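Local coordinates for protein NADP-dependent 2-hydroxyacid dehydrogenase (Rhizobium etli, PDB 4XCV) that binds NADPH and probably interconverts 2-hydroxyacids and 2-oxoacids with it, at residues D188-L197 against K218-V229; Q110-Y119 against L275-H283. All blocks are in the same frame, centred on the assembly; numbering follows the deposited sequence.

Interaction 1: residues D188-L197 against K218-V229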
loop_
_atom_site.group_PDB
_atom_site.type_symbol
_atom_site.label_atom_id
_atom_site.label_comp_id
_atom_site.label_asym_id
_atom_site.label_seq_id
_atom_site.Cartn_x
_atom_site.Cartn_y
_atom_site.Cartn_z
ATOM N N ASP A 188 4.654 -23.194 15.135
ATOM C CA ASP A 188 3.708 -23.955 14.315
ATOM C C ASP A 188 2.272 -23.422 14.417
ATOM O O ASP A 188 1.526 -23.324 13.420
ATOM C CB ASP A 188 3.735 -25.464 14.627
ATOM C CG ASP A 188 5.043 -26.132 14.233
ATOM O OD1 ASP A 188 5.905 -25.480 13.637
ATOM O OD2 ASP A 188 5.186 -27.346 14.562
ATOM N N ARG A 189 1.859 -23.050 15.625
ATOM C CA ARG A 189 0.556 -22.471 15.807
ATOM C C ARG A 189 0.417 -21.149 15.055
ATOM O O ARG A 189 -0.626 -20.856 14.468
ATOM C CB ARG A 189 0.341 -22.245 17.305
ATOM C CG ARG A 189 -0.964 -21.649 17.622
ATOM C CD ARG A 189 -1.069 -21.513 19.116
ATOM N NE ARG A 189 -2.279 -20.811 19.395
ATOM C CZ ARG A 189 -2.638 -20.431 20.590
ATOM N NH1 ARG A 189 -1.859 -20.700 21.627
ATOM N NH2 ARG A 189 -3.774 -19.760 20.725
ATOM N N PHE A 190 1.444 -20.328 15.151
ATOM C CA PHE A 190 1.459 -19.029 14.487
ATOM C C PHE A 190 1.383 -19.235 12.987
ATOM O O PHE A 190 0.589 -18.574 12.328
ATOM C CB PHE A 190 2.734 -18.287 14.893
ATOM C CG PHE A 190 3.120 -17.136 14.005
ATOM C CD1 PHE A 190 2.653 -15.836 14.229
ATOM C CD2 PHE A 190 3.991 -17.333 12.923
ATOM C CE1 PHE A 190 3.075 -14.804 13.389
ATOM C CE2 PHE A 190 4.393 -16.294 12.115
ATOM C CZ PHE A 190 3.924 -15.042 12.348
ATOM N N LEU A 191 2.169 -20.164 12.439
ATOM C CA LEU A 191 2.122 -20.376 10.979
ATOM C C LEU A 191 0.750 -20.829 10.481
ATOM O O LEU A 191 0.246 -20.375 9.450
ATOM C CB LEU A 191 3.160 -21.419 10.548
ATOM C CG LEU A 191 4.623 -20.987 10.685
ATOM C CD1 LEU A 191 5.538 -22.189 10.463
ATOM C CD2 LEU A 191 4.963 -19.891 9.731
ATOM N N ALA A 192 0.109 -21.680 11.272
ATOM C CA ALA A 192 -1.206 -22.196 10.899
ATOM C C ALA A 192 -2.303 -21.153 10.828
ATOM O O ALA A 192 -3.327 -21.387 10.163
ATOM C CB ALA A 192 -1.606 -23.288 11.878
ATOM N N LYS A 193 -2.091 -20.021 11.487
ATOM C CA LYS A 193 -3.004 -18.880 11.463
ATOM C C LYS A 193 -2.670 -17.834 10.416
ATOM O O LYS A 193 -3.414 -16.877 10.278
ATOM C CB LYS A 193 -2.961 -18.155 12.844
ATOM C CG LYS A 193 -3.482 -18.936 14.019
ATOM C CD LYS A 193 -3.178 -18.286 15.374
ATOM C CE LYS A 193 -3.788 -16.896 15.544
ATOM N NZ LYS A 193 -5.234 -16.931 15.894
ATOM N N THR A 194 -1.546 -17.989 9.739
ATOM C CA THR A 194 -0.990 -16.946 8.867
ATOM C C THR A 194 -1.332 -17.183 7.384
ATOM O O THR A 194 -1.039 -18.241 6.850
ATOM C CB THR A 194 0.527 -16.861 9.049
ATOM O OG1 THR A 194 0.807 -16.481 10.392
ATOM C CG2 THR A 194 1.134 -15.852 8.138
ATOM N N ASP A 195 -1.925 -16.164 6.774
ATOM C CA ASP A 195 -2.179 -16.124 5.317
ATOM C C ASP A 195 -1.014 -15.472 4.543
ATOM O O ASP A 195 -0.681 -15.913 3.455
ATOM C CB ASP A 195 -3.456 -15.363 5.031
ATOM C CG ASP A 195 -4.666 -15.994 5.664
ATOM O OD1 ASP A 195 -4.912 -17.217 5.449
ATOM O OD2 ASP A 195 -5.413 -15.253 6.361
ATOM N N ILE A 196 -0.497 -14.369 5.068
ATOM C CA ILE A 196 0.670 -13.696 4.476
ATOM C C ILE A 196 1.750 -13.617 5.543
ATOM O O ILE A 196 1.565 -12.983 6.568
ATOM C CB ILE A 196 0.308 -12.263 3.966
ATOM C CG1 ILE A 196 -0.881 -12.256 2.995
ATOM C CG2 ILE A 196 1.566 -11.610 3.407
ATOM C CD1 ILE A 196 -1.238 -10.846 2.552
ATOM N N LEU A 197 2.859 -14.319 5.298
ATOM C CA LEU A 197 3.985 -14.309 6.217
ATOM C C LEU A 197 4.887 -13.143 5.824
ATOM O O LEU A 197 5.302 -13.093 4.670
ATOM C CB LEU A 197 4.744 -15.629 6.124
ATOM C CG LEU A 197 5.922 -15.864 7.092
ATOM C CD1 LEU A 197 6.315 -17.352 7.007
ATOM C CD2 LEU A 197 7.132 -14.940 6.874
ATOM N N LYS A 218 3.260 -25.356 6.506
ATOM C CA LYS A 218 2.528 -25.084 7.761
ATOM C C LYS A 218 1.657 -23.831 7.712
ATOM O O LYS A 218 0.813 -23.626 8.578
ATOM C CB LYS A 218 3.514 -24.987 8.909
ATOM C CG LYS A 218 4.095 -26.348 9.261
ATOM C CD LYS A 218 5.119 -26.190 10.363
ATOM C CE LYS A 218 5.786 -27.477 10.763
ATOM N NZ LYS A 218 7.034 -27.068 11.480
ATOM N N LEU A 219 1.804 -23.012 6.683
ATOM C CA LEU A 219 0.993 -21.799 6.559
ATOM C C LEU A 219 -0.451 -22.153 6.297
ATOM O O LEU A 219 -0.772 -23.259 5.823
ATOM C CB LEU A 219 1.530 -20.928 5.423
ATOM C CG LEU A 219 2.864 -20.254 5.754
ATOM C CD1 LEU A 219 3.506 -19.647 4.504
ATOM C CD2 LEU A 219 2.704 -19.203 6.835
ATOM N N ARG A 220 -1.341 -21.217 6.593
ATOM C CA ARG A 220 -2.754 -21.486 6.494
ATOM C C ARG A 220 -3.151 -21.847 5.039
ATOM O O ARG A 220 -2.863 -21.057 4.113
ATOM C CB ARG A 220 -3.580 -20.326 7.039
ATOM C CG ARG A 220 -5.054 -20.642 6.979
ATOM C CD ARG A 220 -5.884 -19.980 8.047
ATOM N NE ARG A 220 -5.889 -18.534 7.959
ATOM C CZ ARG A 220 -6.428 -17.756 8.887
ATOM N NH1 ARG A 220 -7.000 -18.312 9.963
ATOM N NH2 ARG A 220 -6.405 -16.434 8.764
ATOM N N ARG A 221 -3.842 -22.992 4.876
ATOM C CA ARG A 221 -4.245 -23.490 3.526
ATOM C C ARG A 221 -5.690 -23.134 3.157
ATOM O O ARG A 221 -6.060 -23.248 1.973
ATOM C CB ARG A 221 -4.081 -24.997 3.432
ATOM C CG ARG A 221 -2.633 -25.437 3.415
ATOM C CD ARG A 221 -2.497 -26.912 3.706
ATOM N NE ARG A 221 -1.076 -27.241 3.772
ATOM C CZ ARG A 221 -0.556 -28.448 3.623
ATOM N NH1 ARG A 221 -1.330 -29.512 3.384
ATOM N NH2 ARG A 221 0.753 -28.584 3.701
ATOM N N ASP A 222 -6.519 -22.753 4.122
ATOM C CA ASP A 222 -7.922 -22.565 3.818
ATOM C C ASP A 222 -8.362 -21.138 4.077
ATOM O O ASP A 222 -9.505 -20.887 4.458
ATOM C CB ASP A 222 -8.780 -23.580 4.592
ATOM C CG ASP A 222 -8.715 -23.404 6.113
ATOM O OD1 ASP A 222 -7.889 -22.608 6.624
ATOM O OD2 ASP A 222 -9.502 -24.091 6.806
ATOM N N GLY A 223 -7.430 -20.209 3.845
ATOM C CA GLY A 223 -7.668 -18.791 4.070
ATOM C C GLY A 223 -8.264 -18.020 2.895
ATOM O O GLY A 223 -8.492 -18.548 1.802
ATOM N N ALA A 224 -8.483 -16.733 3.129
ATOM C CA ALA A 224 -9.235 -15.900 2.186
ATOM C C ALA A 224 -8.498 -15.605 0.890
ATOM O O ALA A 224 -9.169 -15.280 -0.102
ATOM C CB ALA A 224 -9.671 -14.600 2.880
ATOM N N LEU A 225 -7.180 -15.759 0.866
ATOM C CA LEU A 225 -6.388 -15.683 -0.380
ATOM C C LEU A 225 -6.304 -16.945 -1.163
ATOM O O LEU A 225 -5.670 -16.967 -2.250
ATOM C CB LEU A 225 -4.911 -15.318 -0.095
ATOM C CG LEU A 225 -4.723 -14.045 0.642
ATOM C CD1 LEU A 225 -3.258 -13.877 1.017
ATOM C CD2 LEU A 225 -5.238 -12.870 -0.163
ATOM N N GLY A 226 -6.818 -18.048 -0.602
ATOM C CA GLY A 226 -6.737 -19.314 -1.303
ATOM C C GLY A 226 -5.479 -20.067 -0.915
ATOM O O GLY A 226 -5.545 -21.153 -0.304
ATOM N N GLN A 227 -4.334 -19.508 -1.313
ATOM C CA GLN A 227 -3.021 -20.068 -1.016
ATOM C C GLN A 227 -2.213 -18.990 -0.310
ATOM O O GLN A 227 -2.336 -17.807 -0.635
ATOM C CB GLN A 227 -2.308 -20.503 -2.277
ATOM C CG GLN A 227 -3.026 -21.642 -3.027
ATOM C CD GLN A 227 -2.668 -21.721 -4.515
ATOM O OE1 GLN A 227 -2.622 -20.705 -5.215
ATOM N NE2 GLN A 227 -2.490 -22.936 -5.020
ATOM N N PRO A 228 -1.423 -19.376 0.695
ATOM C CA PRO A 228 -0.689 -18.379 1.447
ATOM C C PRO A 228 0.502 -17.792 0.717
ATOM O O PRO A 228 0.967 -18.312 -0.292
ATOM C CB PRO A 228 -0.248 -19.156 2.692
ATOM C CG PRO A 228 -0.092 -20.550 2.203
ATOM C CD PRO A 228 -1.151 -20.737 1.162
ATOM N N VAL A 229 0.958 -16.643 1.204
ATOM C CA VAL A 229 2.022 -15.862 0.566
ATOM C C VAL A 229 3.209 -15.685 1.484
ATOM O O VAL A 229 3.036 -15.507 2.684
ATOM C CB VAL A 229 1.441 -14.481 0.184
ATOM C CG1 VAL A 229 2.481 -13.532 -0.347
ATOM C CG2 VAL A 229 0.354 -14.670 -0.852
HETATM O O HOH W 1 -8.014 -15.715 5.709
HETATM O O HOH W 2 -5.104 -17.391 2.428
#
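Asp195 and Arg220 carry this contact through a side-on, two-nitrogen salt bridge. Arg220 NE reaches Asp195 OD1 at 3.0 Å, and Arg220 NH2 reaches Asp195 OD2 at 2.9 Å. Both bonds are nearly straight and lie in the guanidinium plane. They meet the carboxylate from above its own plane, and the two flat groups are turned 31° apart. Arg220 leaves the backbone with CG opposite N (chi1 -178°), then bends at chi3 (64°), which brings NE round to the acid. Lys193 O sits over one face of the guanidinium. Asp195 OD2 also accepts from Thr142 N, and one water links it to Ala224 N. The frame is a Rossmann-type parallel sheet. Strand 196-199 pairs with strand 229-232 here, through Val229 N to Asp195 O and Leu197 N to Val229 O, each 2.9 Å. Just before the strand, Arg220 N donates to Thr194 O at 3.0 Å. Lys218 lies at the helix 187-192 end of the contact. Its extended chain passes Leu191 CD1, and Lys218 NZ forms a salt bridge with Asp188 OD1 at 2.9 Å. Glu214 is a second acidic partner of Lys218 NZ.

Interaction 2: residues Q110-Y119 against L275-H283. With NDP (NADPH dihydro-nicotinamide-adenine-dinucleotide phosphate), chain B.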
loop_
_atom_site.group_PDB
_atom_site.type_symbol
_atom_site.label_atom_id
_atom_site.label_comp_id
_atom_site.label_asym_id
_atom_site.label_seq_id
_atom_site.Cartn_x
_atom_site.Cartn_y
_atom_site.Cartn_z
ATOM N N GLN A 110 3.488 -4.493 -0.571
ATOM C CA GLN A 110 3.513 -5.884 -0.990
ATOM C C GLN A 110 2.305 -6.627 -0.499
ATOM O O GLN A 110 1.679 -7.392 -1.226
ATOM C CB GLN A 110 4.777 -6.586 -0.510
ATOM C CG GLN A 110 6.066 -5.983 -1.096
ATOM C CD GLN A 110 6.235 -6.147 -2.583
ATOM O OE1 GLN A 110 5.657 -6.969 -3.246
ATOM N NE2 GLN A 110 7.050 -5.214 -3.163
ATOM N N CYS A 111 1.921 -6.425 0.753
ATOM C CA CYS A 111 0.708 -7.085 1.263
ATOM C C CYS A 111 -0.527 -6.672 0.507
ATOM O O CYS A 111 -1.373 -7.523 0.206
ATOM C CB CYS A 111 0.528 -6.803 2.774
ATOM S SG CYS A 111 1.749 -7.631 3.831
ATOM N N LEU A 112 -0.637 -5.385 0.178
ATOM C CA LEU A 112 -1.775 -4.929 -0.625
ATOM C C LEU A 112 -1.757 -5.505 -2.041
ATOM O O LEU A 112 -2.810 -5.909 -2.561
ATOM C CB LEU A 112 -1.872 -3.403 -0.639
ATOM C CG LEU A 112 -2.200 -2.726 0.670
ATOM C CD1 LEU A 112 -2.000 -1.213 0.561
ATOM C CD2 LEU A 112 -3.638 -3.011 1.094
ATOM N N MET A 113 -0.584 -5.587 -2.664
ATOM C CA MET A 113 -0.523 -6.125 -4.020
ATOM C C MET A 113 -0.947 -7.588 -4.038
ATOM O O MET A 113 -1.585 -8.051 -4.994
ATOM C CB MET A 113 0.875 -5.924 -4.638
ATOM C CG MET A 113 1.139 -4.481 -5.006
ATOM S SD MET A 113 2.617 -4.180 -5.974
ATOM C CE MET A 113 3.854 -4.964 -4.948
ATOM N N HIS A 114 -0.616 -8.339 -3.015
ATOM C CA HIS A 114 -1.087 -9.725 -2.912
ATOM C C HIS A 114 -2.566 -9.785 -2.567
ATOM O O HIS A 114 -3.307 -10.590 -3.172
ATOM C CB HIS A 114 -0.262 -10.504 -1.908
ATOM C CG HIS A 114 1.059 -10.879 -2.467
ATOM N ND1 HIS A 114 1.201 -11.852 -3.431
ATOM C CD2 HIS A 114 2.276 -10.350 -2.258
ATOM C CE1 HIS A 114 2.484 -11.924 -3.757
ATOM N NE2 HIS A 114 3.155 -11.033 -3.057
ATOM N N LEU A 115 -3.032 -8.938 -1.676
ATOM C CA LEU A 115 -4.444 -8.916 -1.325
ATOM C C LEU A 115 -5.304 -8.605 -2.545
ATOM O O LEU A 115 -6.364 -9.247 -2.748
ATOM C CB LEU A 115 -4.701 -7.837 -0.265
ATOM C CG LEU A 115 -6.139 -7.704 0.210
ATOM C CD1 LEU A 115 -6.595 -8.849 1.074
ATOM C CD2 LEU A 115 -6.337 -6.383 0.952
ATOM N N ARG A 116 -4.861 -7.638 -3.359
ATOM C CA ARG A 116 -5.693 -7.062 -4.393
ATOM C C ARG A 116 -5.514 -7.719 -5.748
ATOM O O ARG A 116 -6.329 -7.444 -6.651
ATOM C CB ARG A 116 -5.490 -5.544 -4.449
ATOM C CG ARG A 116 -5.873 -4.867 -3.142
ATOM C CD ARG A 116 -7.296 -5.158 -2.708
ATOM N NE ARG A 116 -8.249 -4.660 -3.699
ATOM C CZ ARG A 116 -9.008 -3.578 -3.628
ATOM N NH1 ARG A 116 -9.191 -2.932 -2.494
ATOM N NH2 ARG A 116 -9.653 -3.178 -4.690
ATOM N N GLY A 117 -4.538 -8.589 -5.912
ATOM C CA GLY A 117 -4.321 -9.233 -7.169
ATOM C C GLY A 117 -3.593 -8.427 -8.196
ATOM O O GLY A 117 -3.909 -8.484 -9.393
ATOM N N GLN A 118 -2.566 -7.692 -7.782
ATOM C CA GLN A 118 -1.794 -6.927 -8.721
ATOM C C GLN A 118 -1.191 -7.767 -9.828
ATOM O O GLN A 118 -1.106 -7.309 -10.953
ATOM C CB GLN A 118 -0.720 -6.175 -7.978
ATOM C CG GLN A 118 0.154 -5.260 -8.827
ATOM C CD GLN A 118 -0.602 -4.181 -9.492
ATOM O OE1 GLN A 118 -1.620 -3.748 -8.963
ATOM N NE2 GLN A 118 -0.090 -3.721 -10.599
ATOM N N TYR A 119 -0.734 -8.967 -9.519
ATOM C CA TYR A 119 -0.153 -9.816 -10.561
ATOM C C TYR A 119 -1.175 -10.052 -11.669
ATOM O O TYR A 119 -0.879 -9.941 -12.895
ATOM C CB TYR A 119 0.261 -11.174 -10.004
ATOM C CG TYR A 119 0.540 -12.171 -11.117
ATOM C CD1 TYR A 119 1.698 -12.103 -11.809
ATOM C CD2 TYR A 119 -0.396 -13.141 -11.461
ATOM C CE1 TYR A 119 1.986 -13.019 -12.850
ATOM C CE2 TYR A 119 -0.141 -14.047 -12.472
ATOM C CZ TYR A 119 1.032 -13.978 -13.158
ATOM O OH TYR A 119 1.204 -14.915 -14.185
ATOM N N LEU A 275 8.498 -16.331 -12.143
ATOM C CA LEU A 275 7.495 -17.137 -11.451
ATOM C C LEU A 275 6.210 -16.330 -11.260
ATOM O O LEU A 275 6.275 -15.187 -10.860
ATOM C CB LEU A 275 8.100 -17.491 -10.107
ATOM C CG LEU A 275 7.633 -18.666 -9.297
ATOM C CD1 LEU A 275 7.542 -19.947 -10.098
ATOM C CD2 LEU A 275 8.698 -18.772 -8.229
ATOM N N GLU A 276 5.057 -16.926 -11.534
ATOM C CA GLU A 276 3.795 -16.225 -11.431
ATOM C C GLU A 276 3.565 -15.797 -9.981
ATOM O O GLU A 276 3.781 -16.554 -9.032
ATOM C CB GLU A 276 2.643 -17.130 -11.902
ATOM C CG GLU A 276 2.758 -17.508 -13.374
ATOM C CD GLU A 276 3.446 -18.847 -13.594
ATOM O OE1 GLU A 276 4.407 -19.208 -12.845
ATOM O OE2 GLU A 276 3.024 -19.556 -14.570
ATOM N N ASN A 277 3.066 -14.578 -9.824
ATOM C CA ASN A 277 2.691 -14.068 -8.484
ATOM C C ASN A 277 3.901 -13.841 -7.566
ATOM O O ASN A 277 3.741 -13.858 -6.342
ATOM C CB ASN A 277 1.697 -15.007 -7.746
ATOM C CG ASN A 277 0.398 -15.204 -8.482
ATOM O OD1 ASN A 277 -0.031 -16.322 -8.761
ATOM N ND2 ASN A 277 -0.252 -14.118 -8.753
ATOM N N VAL A 278 5.079 -13.663 -8.137
ATOM C CA VAL A 278 6.283 -13.383 -7.365
ATOM C C VAL A 278 6.769 -12.003 -7.751
ATOM O O VAL A 278 6.926 -11.703 -8.939
ATOM C CB VAL A 278 7.356 -14.431 -7.581
ATOM C CG1 VAL A 278 8.647 -13.993 -6.920
ATOM C CG2 VAL A 278 6.868 -15.746 -7.010
ATOM N N PHE A 279 6.986 -11.142 -6.755
ATOM C CA PHE A 279 7.484 -9.794 -6.903
ATOM C C PHE A 279 8.875 -9.738 -6.333
ATOM O O PHE A 279 9.125 -10.160 -5.207
ATOM C CB PHE A 279 6.584 -8.797 -6.145
ATOM C CG PHE A 279 5.185 -8.732 -6.647
ATOM C CD1 PHE A 279 4.247 -9.610 -6.185
ATOM C CD2 PHE A 279 4.780 -7.768 -7.550
ATOM C CE1 PHE A 279 2.944 -9.548 -6.646
ATOM C CE2 PHE A 279 3.453 -7.678 -7.989
ATOM C CZ PHE A 279 2.542 -8.577 -7.528
ATOM N N ILE A 280 9.801 -9.218 -7.156
ATOM C CA ILE A 280 11.218 -9.098 -6.759
ATOM C C ILE A 280 11.567 -7.641 -6.712
ATOM O O ILE A 280 11.329 -6.894 -7.647
ATOM C CB ILE A 280 12.128 -9.763 -7.771
ATOM C CG1 ILE A 280 12.061 -11.257 -7.544
ATOM C CG2 ILE A 280 13.564 -9.259 -7.653
ATOM C CD1 ILE A 280 12.747 -12.020 -8.636
ATOM N N THR A 281 12.172 -7.222 -5.605
ATOM C CA THR A 281 12.863 -5.938 -5.561
ATOM C C THR A 281 14.316 -6.231 -5.234
ATOM O O THR A 281 14.656 -7.160 -4.464
ATOM C CB THR A 281 12.232 -4.893 -4.610
ATOM O OG1 THR A 281 12.100 -5.462 -3.310
ATOM C CG2 THR A 281 10.917 -4.438 -5.073
ATOM N N PRO A 282 15.250 -5.453 -5.815
ATOM C CA PRO A 282 16.676 -5.818 -5.775
ATOM C C PRO A 282 17.347 -5.245 -4.518
ATOM O O PRO A 282 18.275 -4.455 -4.595
ATOM C CB PRO A 282 17.230 -5.165 -7.065
ATOM C CG PRO A 282 16.366 -3.914 -7.168
ATOM C CD PRO A 282 14.992 -4.372 -6.793
ATOM N N HIS A 283 16.904 -5.690 -3.350
ATOM C CA HIS A 283 17.437 -5.183 -2.116
ATOM C C HIS A 283 17.440 -3.666 -2.086
ATOM O O HIS A 283 18.427 -3.050 -1.738
ATOM C CB HIS A 283 18.807 -5.815 -1.803
ATOM C CG HIS A 283 19.137 -5.824 -0.334
ATOM N ND1 HIS A 283 20.003 -6.718 0.255
ATOM C CD2 HIS A 283 18.670 -5.049 0.687
ATOM C CE1 HIS A 283 20.102 -6.471 1.546
ATOM N NE2 HIS A 283 19.306 -5.447 1.833
HETATM P PA NDP B . 15.602 -5.934 15.715
HETATM O O1A NDP B . 15.042 -4.654 16.252
HETATM O O2A NDP B . 16.887 -6.507 16.276
HETATM O O5B NDP B . 14.440 -7.027 15.833
HETATM C C5B NDP B . 14.736 -8.394 15.530
HETATM C C4B NDP B . 13.484 -9.191 15.807
HETATM O O4B NDP B . 13.720 -10.532 15.386
HETATM C C3B NDP B . 13.135 -9.216 17.277
HETATM O O3B NDP B . 11.703 -9.182 17.450
HETATM C C2B NDP B . 13.696 -10.553 17.681
HETATM O O2B NDP B . 13.049 -11.175 18.826
HETATM C C1B NDP B . 13.398 -11.389 16.439
HETATM N N9A NDP B . 14.198 -12.613 16.359
HETATM C C8A NDP B . 15.544 -12.657 16.295
HETATM N N7A NDP B . 15.947 -13.965 16.337
HETATM C C5A NDP B . 14.812 -14.714 16.473
HETATM C C6A NDP B . 14.573 -16.077 16.642
HETATM N N6A NDP B . 15.566 -16.967 16.612
HETATM N N1A NDP B . 13.304 -16.480 16.782
HETATM C C2A NDP B . 12.289 -15.590 16.779
HETATM N N3A NDP B . 12.440 -14.262 16.636
HETATM C C4A NDP B . 13.723 -13.872 16.480
HETATM O O3 NDP B . 15.818 -5.819 14.125
HETATM P PN NDP B . 15.111 -4.837 13.067
HETATM O O1N NDP B . 13.637 -4.994 13.240
HETATM O O2N NDP B . 15.635 -3.485 13.173
HETATM O O5D NDP B . 15.634 -5.444 11.708
HETATM C C5D NDP B . 15.405 -6.823 11.384
HETATM C C4D NDP B . 16.372 -7.181 10.249
HETATM O O4D NDP B . 15.969 -6.546 9.044
HETATM C C3D NDP B . 17.791 -6.719 10.432
HETATM O O3D NDP B . 18.542 -7.635 11.249
HETATM C C2D NDP B . 18.331 -6.625 9.014
HETATM O O2D NDP B . 19.012 -7.857 8.676
HETATM C C1D NDP B . 17.099 -6.541 8.160
HETATM N N1N NDP B . 16.972 -5.336 7.337
HETATM C C2N NDP B . 16.734 -5.436 5.990
HETATM C C3N NDP B . 16.713 -4.344 5.191
HETATM C C7N NDP B . 16.423 -4.414 3.782
HETATM O O7N NDP B . 16.785 -3.437 3.085
HETATM N N7N NDP B . 15.785 -5.422 3.215
HETATM C C4N NDP B . 16.872 -2.996 5.779
HETATM C C5N NDP B . 17.081 -3.015 7.216
HETATM C C6N NDP B . 17.160 -4.099 7.955
HETATM P P2B NDP B . 13.040 -10.408 20.254
HETATM O O1X NDP B . 12.543 -11.425 21.229
HETATM O O2X NDP B . 14.477 -9.979 20.500
HETATM O O3X NDP B . 12.184 -9.218 20.097
#
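This contact lies at an outer strand of the seven-stranded, Rossmann-type parallel sheet of the NADPH-binding domain, where strand 278-280 meets helices 100-116 and 118-126. Phe279 points from the strand into the helical side and has the most surface buried here. Its edge is directed at the face of His114 in an offset edge-to-face pair, with ring centroids 5.2 Å apart and planes at 84°. Met113 reaches over one face of the Phe279 ring with its methyl. The Met113 chain bends at chi3 (-54°) and lays CE over the rim of that face, 3.9 Å from Phe279 CD2, in a CH-pi contact. Met113 SD stands obliquely to the same ring, a Met-aromatic contact. Gln110 OE1 comes within 3.6 Å of Phe279 CB. Both Gln110 OE1 and His114 NE2 are hydrogen-bonded to the hydroxyl of Ser257, which fixes these two polar ends beside the phenylalanine. At the edge of the His114 ring, in its plane, lies Asn277 O, 3.5 Å from His114 CE1.

Tyr119 packs on the turn that leads into the strand. Asn277 N lies over one face of its ring, 3.5 Å from Tyr119 CD1. The phenol runs alongside Glu276, pointing the same way. Replacing Tyr119 by an alanine removes the ring and would probably leave the backbone at Asn277 N and the Glu276 chain without their cover.

The second subunit also reaches this region. Its Gln125 hydrogen-bonds the backbone of Val278 and Ile280, and Met113 of that subunit packs on Met113 of this chain. Beyond the strand the chain leads to the cofactor. There the carboxamide oxygen O7N of NADPH lies at the edge of the His283 ring, 3.4 Å from His283 CD2.

How the interactions relate
The centres of the two interactions are about 17 Å apart, and both belong to the same parallel sheet of the NADPH-binding domain. Along the chain, interaction 1 is nested inside the loop closed by interaction 2. Residues 110-119 come first, then 188-197, 218-229 and finally 275-283. Interaction 1 joins the neighbouring strands 196-199 and 229-232 in the middle of the sheet. Strand 255-258 separates them from strand 278-280 of interaction 2. Helix 100-116 connects the two: Val229 CG1 packs on His114 CG at 3.7 Å, and Ile196 CG2 on Cys111 SG at 4.0 Å. One helix thus spans the inner strands and an outer strand of the cofactor-binding domain.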